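PDB 5EK8: lipoxygenase from Cyanothece sp., which probably inserts molecular oxygen into polyunsaturated fatty acids as a 9R-lipoxygenase that carries a non-heme iron. Local coordinates for residues Y452-L463 with H561-W572. Numbering follows the deposited sequence.
Sequences YAKAANLYWQIL and HIIFHTTLWHTW. With FE2 (Fe (II) ion), chain B.
Tyr452 points the edge of its ring at one face of Trp572, a T-shaped pair at one end of the packing between helix 451-473 and helix 549-574 of the mainly helical lipoxygenase catalytic domain. Segments 452-463 and 561-572 run obliquely antiparallel, at 132°, and helix 549-574 brings His570 to the iron, which His359, His364 and the C-terminal carboxylate of Ile668 also bind. Tyr452 CD1 lies over the indole of Trp572, 3.6 Å from Trp572 CD2, while the phenol ring meets Trp569 obliquely. Ala455 CB adds a contact to Trp572 CZ3 at 3.9 Å, and Trp572 NE1 hydrogen-bonds to Asn256 O. Were Trp572 an alanine, the Tyr452 edge would probably lose its aromatic face and Asn256 O its N-H partner. Next, Ala456 CB touches Phe564 CZ, and the Phe564 ring fits as a knob among Ala456, Tyr459, Trp460 and Leu463. With CG anti to the backbone N (chi1 -168°), Tyr459 reaches across, its CD2 3.5 Å from Leu568 CB. In this buried interface, Tyr459 OH donates to Thr567 OG1 at 2.7 Å, and Thr567 OG1 in turn donates to Ile563 O at 2.6 Å. Trp460 turns an edge to the Phe564 face, offset, planes at 74°. Leu463 CD2 packs on Ile563 CG2 at 3.6 Å, with Leu463 CD1 against Phe564 N.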
loop_
_atom_site.group_PDB
_atom_site.type_symbol
_atom_site.label_atom_id
_atom_site.label_comp_id
_atom_site.label_asym_id
_atom_site.label_seq_id
_atom_site.Cartn_x
_atom_site.Cartn_y
_atom_site.Cartn_z
ATOM N N TYR A 452 0.279 -20.210 -4.587
ATOM C CA TYR A 452 -0.184 -19.020 -3.888
ATOM C C TYR A 452 -1.307 -19.326 -2.899
ATOM O O TYR A 452 -1.340 -18.776 -1.805
ATOM C CB TYR A 452 -0.668 -17.931 -4.848
ATOM C CG TYR A 452 -1.333 -16.841 -4.046
ATOM C CD1 TYR A 452 -0.574 -15.982 -3.260
ATOM C CD2 TYR A 452 -2.721 -16.719 -4.005
ATOM C CE1 TYR A 452 -1.172 -15.012 -2.486
ATOM C CE2 TYR A 452 -3.327 -15.749 -3.229
ATOM C CZ TYR A 452 -2.547 -14.903 -2.474
ATOM O OH TYR A 452 -3.133 -13.937 -1.697
ATOM N N ALA A 453 -2.237 -20.185 -3.294
ATOM C CA ALA A 453 -3.370 -20.504 -2.436
ATOM C C ALA A 453 -2.916 -21.218 -1.169
ATOM O O ALA A 453 -3.326 -20.861 -0.064
ATOM C CB ALA A 453 -4.375 -21.345 -3.185
ATOM N N LYS A 454 -2.067 -22.227 -1.340
ATOM C CA LYS A 454 -1.489 -22.946 -0.209
ATOM C C LYS A 454 -0.794 -21.970 0.746
ATOM O O LYS A 454 -1.077 -21.942 1.955
ATOM C CB LYS A 454 -0.506 -24.014 -0.704
ATOM C CG LYS A 454 -1.153 -25.113 -1.545
ATOM C CD LYS A 454 -0.141 -25.793 -2.461
ATOM C CE LYS A 454 0.306 -27.149 -1.932
ATOM N NZ LYS A 454 -0.783 -28.164 -2.016
ATOM N N ALA A 455 0.101 -21.161 0.184
ATOM C CA ALA A 455 0.840 -20.159 0.951
ATOM C C ALA A 455 -0.087 -19.238 1.742
ATOM O O ALA A 455 0.075 -19.049 2.954
ATOM C CB ALA A 455 1.713 -19.343 0.021
ATOM N N ALA A 456 -1.068 -18.686 1.038
ATOM C CA ALA A 456 -2.020 -17.736 1.598
ATOM C C ALA A 456 -2.836 -18.343 2.732
ATOM O O ALA A 456 -3.036 -17.705 3.762
ATOM C CB ALA A 456 -2.943 -17.215 0.506
ATOM N N ASN A 457 -3.304 -19.573 2.552
ATOM C CA ASN A 457 -4.091 -20.227 3.593
ATOM C C ASN A 457 -3.259 -20.556 4.832
ATOM O O ASN A 457 -3.723 -20.376 5.965
ATOM C CB ASN A 457 -4.749 -21.492 3.049
ATOM C CG ASN A 457 -6.125 -21.226 2.471
ATOM O OD1 ASN A 457 -7.112 -21.133 3.205
ATOM N ND2 ASN A 457 -6.199 -21.095 1.150
ATOM N N LEU A 458 -2.030 -21.024 4.616
ATOM C CA LEU A 458 -1.105 -21.269 5.721
ATOM C C LEU A 458 -0.894 -19.991 6.534
ATOM O O LEU A 458 -1.044 -19.974 7.770
ATOM C CB LEU A 458 0.233 -21.779 5.193
ATOM C CG LEU A 458 0.967 -22.852 6.002
ATOM C CD1 LEU A 458 2.293 -23.171 5.336
ATOM C CD2 LEU A 458 1.172 -22.439 7.458
ATOM N N TYR A 459 -0.559 -18.916 5.825
ATOM C CA TYR A 459 -0.346 -17.625 6.469
ATOM C C TYR A 459 -1.596 -17.163 7.203
ATOM O O TYR A 459 -1.513 -16.589 8.286
ATOM C CB TYR A 459 0.073 -16.565 5.450
ATOM C CG TYR A 459 0.584 -15.304 6.102
ATOM C CD1 TYR A 459 1.703 -15.339 6.923
ATOM C CD2 TYR A 459 -0.052 -14.084 5.905
ATOM C CE1 TYR A 459 2.178 -14.199 7.529
ATOM C CE2 TYR A 459 0.416 -12.931 6.509
ATOM C CZ TYR A 459 1.536 -12.996 7.323
ATOM O OH TYR A 459 2.030 -11.863 7.936
ATOM N N TRP A 460 -2.751 -17.427 6.602
ATOM C CA TRP A 460 -4.025 -17.033 7.176
ATOM C C TRP A 460 -4.248 -17.733 8.505
ATOM O O TRP A 460 -4.706 -17.114 9.461
ATOM C CB TRP A 460 -5.170 -17.344 6.211
ATOM C CG TRP A 460 -6.500 -16.829 6.674
ATOM C CD1 TRP A 460 -7.525 -17.560 7.189
ATOM C CD2 TRP A 460 -6.940 -15.465 6.670
ATOM N NE1 TRP A 460 -8.582 -16.740 7.501
ATOM C CE2 TRP A 460 -8.248 -15.448 7.191
ATOM C CE3 TRP A 460 -6.355 -14.259 6.276
ATOM C CZ2 TRP A 460 -8.982 -14.271 7.329
ATOM C CZ3 TRP A 460 -7.081 -13.094 6.412
ATOM C CH2 TRP A 460 -8.382 -13.107 6.935
ATOM N N GLN A 461 -3.927 -19.022 8.566
ATOM C CA GLN A 461 -4.078 -19.768 9.812
ATOM C C GLN A 461 -3.106 -19.255 10.868
ATOM O O GLN A 461 -3.443 -19.183 12.060
ATOM C CB GLN A 461 -3.879 -21.266 9.576
ATOM C CG GLN A 461 -5.187 -22.053 9.503
ATOM C CD GLN A 461 -6.199 -21.433 8.547
ATOM O OE1 GLN A 461 -6.014 -21.446 7.327
ATOM N NE2 GLN A 461 -7.274 -20.879 9.102
ATOM N N ILE A 462 -1.906 -18.881 10.429
ATOM C CA ILE A 462 -0.953 -18.243 11.338
ATOM C C ILE A 462 -1.538 -16.960 11.939
ATOM O O ILE A 462 -1.492 -16.749 13.157
ATOM C CB ILE A 462 0.370 -17.909 10.635
ATOM C CG1 ILE A 462 1.068 -19.188 10.177
ATOM C CG2 ILE A 462 1.285 -17.142 11.569
ATOM C CD1 ILE A 462 2.336 -18.932 9.409
ATOM N N LEU A 463 -2.097 -16.115 11.077
ATOM C CA LEU A 463 -2.733 -14.873 11.510
ATOM C C LEU A 463 -3.902 -15.144 12.450
ATOM O O LEU A 463 -4.136 -14.393 13.387
ATOM C CB LEU A 463 -3.211 -14.056 10.306
ATOM C CG LEU A 463 -2.118 -13.575 9.346
ATOM C CD1 LEU A 463 -2.661 -12.517 8.405
ATOM C CD2 LEU A 463 -0.898 -13.057 10.103
ATOM N N HIS A 561 -7.573 -9.208 8.224
ATOM C CA HIS A 561 -7.606 -8.623 6.887
ATOM C C HIS A 561 -6.436 -7.656 6.659
ATOM O O HIS A 561 -5.633 -7.817 5.722
ATOM C CB HIS A 561 -8.943 -7.905 6.682
ATOM C CG HIS A 561 -9.213 -7.509 5.267
ATOM N ND1 HIS A 561 -9.533 -8.422 4.284
ATOM C CD2 HIS A 561 -9.219 -6.296 4.665
ATOM C CE1 HIS A 561 -9.719 -7.789 3.140
ATOM N NE2 HIS A 561 -9.537 -6.495 3.345
ATOM N N ILE A 562 -6.352 -6.660 7.539
ATOM C CA ILE A 562 -5.298 -5.654 7.502
ATOM C C ILE A 562 -3.914 -6.290 7.472
ATOM O O ILE A 562 -3.119 -6.027 6.563
ATOM C CB ILE A 562 -5.386 -4.707 8.716
ATOM C CG1 ILE A 562 -6.677 -3.887 8.659
ATOM C CG2 ILE A 562 -4.166 -3.791 8.775
ATOM C CD1 ILE A 562 -6.972 -3.125 9.942
ATOM N N ILE A 563 -3.640 -7.140 8.459
ATOM C CA ILE A 563 -2.336 -7.779 8.562
ATOM C C ILE A 563 -2.034 -8.594 7.314
ATOM O O ILE A 563 -0.919 -8.550 6.795
ATOM C CB ILE A 563 -2.240 -8.687 9.802
ATOM C CG1 ILE A 563 -2.313 -7.849 11.078
ATOM C CG2 ILE A 563 -0.941 -9.474 9.784
ATOM C CD1 ILE A 563 -2.304 -8.666 12.346
ATOM N N PHE A 564 -3.033 -9.315 6.815
ATOM C CA PHE A 564 -2.831 -10.151 5.636
ATOM C C PHE A 564 -2.406 -9.331 4.438
ATOM O O PHE A 564 -1.454 -9.688 3.743
ATOM C CB PHE A 564 -4.090 -10.936 5.278
ATOM C CG PHE A 564 -3.911 -11.850 4.094
ATOM C CD1 PHE A 564 -4.224 -11.426 2.808
ATOM C CD2 PHE A 564 -3.417 -13.133 4.268
ATOM C CE1 PHE A 564 -4.055 -12.268 1.721
ATOM C CE2 PHE A 564 -3.249 -13.983 3.185
ATOM C CZ PHE A 564 -3.566 -13.548 1.909
ATOM N N HIS A 565 -3.103 -8.229 4.190
ATOM C CA HIS A 565 -2.802 -7.470 2.985
ATOM C C HIS A 565 -1.581 -6.564 3.113
ATOM O O HIS A 565 -0.937 -6.254 2.113
ATOM C CB HIS A 565 -4.026 -6.670 2.561
ATOM C CG HIS A 565 -5.115 -7.530 2.006
ATOM N ND1 HIS A 565 -6.048 -8.157 2.806
ATOM C CD2 HIS A 565 -5.387 -7.918 0.737
ATOM C CE1 HIS A 565 -6.863 -8.871 2.051
ATOM N NE2 HIS A 565 -6.483 -8.744 0.792
ATOM N N THR A 566 -1.247 -6.155 4.331
ATOM C CA THR A 566 -0.085 -5.298 4.527
ATOM C C THR A 566 1.215 -6.098 4.557
ATOM O O THR A 566 2.295 -5.542 4.350
ATOM C CB THR A 566 -0.192 -4.485 5.826
ATOM O OG1 THR A 566 -0.508 -5.364 6.913
ATOM C CG2 THR A 566 -1.262 -3.414 5.690
ATOM N N THR A 567 1.114 -7.395 4.829
ATOM C CA THR A 567 2.298 -8.251 4.872
ATOM C C THR A 567 2.405 -9.161 3.647
ATOM O O THR A 567 2.977 -8.767 2.634
ATOM C CB THR A 567 2.320 -9.119 6.140
ATOM O OG1 THR A 567 1.163 -9.963 6.163
ATOM C CG2 THR A 567 2.335 -8.244 7.380
ATOM N N LEU A 568 1.851 -10.368 3.735
ATOM C CA LEU A 568 2.006 -11.355 2.667
ATOM C C LEU A 568 1.501 -10.905 1.293
ATOM O O LEU A 568 2.201 -11.080 0.305
ATOM C CB LEU A 568 1.309 -12.663 3.035
ATOM C CG LEU A 568 1.361 -13.693 1.902
ATOM C CD1 LEU A 568 2.809 -14.053 1.570
ATOM C CD2 LEU A 568 0.550 -14.939 2.228
ATOM N N TRP A 569 0.295 -10.351 1.220
ATOM C CA TRP A 569 -0.279 -9.991 -0.073
ATOM C C TRP A 569 0.579 -8.984 -0.822
ATOM O O TRP A 569 0.984 -9.226 -1.961
ATOM C CB TRP A 569 -1.696 -9.431 0.088
ATOM C CG TRP A 569 -2.263 -8.966 -1.218
ATOM C CD1 TRP A 569 -2.433 -7.674 -1.628
ATOM C CD2 TRP A 569 -2.697 -9.792 -2.304
ATOM N NE1 TRP A 569 -2.961 -7.647 -2.900
ATOM C CE2 TRP A 569 -3.135 -8.934 -3.333
ATOM C CE3 TRP A 569 -2.767 -11.173 -2.504
ATOM C CZ2 TRP A 569 -3.638 -9.415 -4.541
ATOM C CZ3 TRP A 569 -3.271 -11.648 -3.705
ATOM C CH2 TRP A 569 -3.696 -10.771 -4.707
ATOM N N HIS A 570 0.846 -7.853 -0.183
ATOM C CA HIS A 570 1.651 -6.823 -0.813
ATOM C C HIS A 570 3.049 -7.337 -1.118
ATOM O O HIS A 570 3.620 -6.989 -2.141
ATOM C CB HIS A 570 1.734 -5.577 0.064
ATOM C CG HIS A 570 2.692 -4.552 -0.456
ATOM N ND1 HIS A 570 3.993 -4.464 -0.017
ATOM C CD2 HIS A 570 2.544 -3.597 -1.403
ATOM C CE1 HIS A 570 4.605 -3.485 -0.662
ATOM N NE2 HIS A 570 3.748 -2.943 -1.504
ATOM N N THR A 571 3.595 -8.159 -0.225
ATOM C CA THR A 571 4.885 -8.799 -0.460
ATOM C C THR A 571 4.858 -9.543 -1.780
ATOM O O THR A 571 5.718 -9.358 -2.640
ATOM C CB THR A 571 5.251 -9.798 0.661
ATOM O OG1 THR A 571 5.598 -9.085 1.851
ATOM C CG2 THR A 571 6.426 -10.659 0.240
ATOM N N TRP A 572 3.835 -10.372 -1.930
ATOM C CA TRP A 572 3.708 -11.248 -3.078
ATOM C C TRP A 572 3.570 -10.458 -4.361
ATOM O O TRP A 572 4.260 -10.735 -5.340
ATOM C CB TRP A 572 2.508 -12.171 -2.917
ATOM C CG TRP A 572 2.491 -13.286 -3.910
ATOM C CD1 TRP A 572 2.249 -13.195 -5.256
ATOM C CD2 TRP A 572 2.711 -14.669 -3.634
ATOM N NE1 TRP A 572 2.307 -14.442 -5.833
ATOM C CE2 TRP A 572 2.591 -15.363 -4.858
ATOM C CE3 TRP A 572 2.998 -15.391 -2.470
ATOM C CZ2 TRP A 572 2.750 -16.739 -4.951
ATOM C CZ3 TRP A 572 3.156 -16.761 -2.562
ATOM C CH2 TRP A 572 3.035 -17.422 -3.797
HETATM FE FE FE2 B . 4.004 -1.624 -3.605
#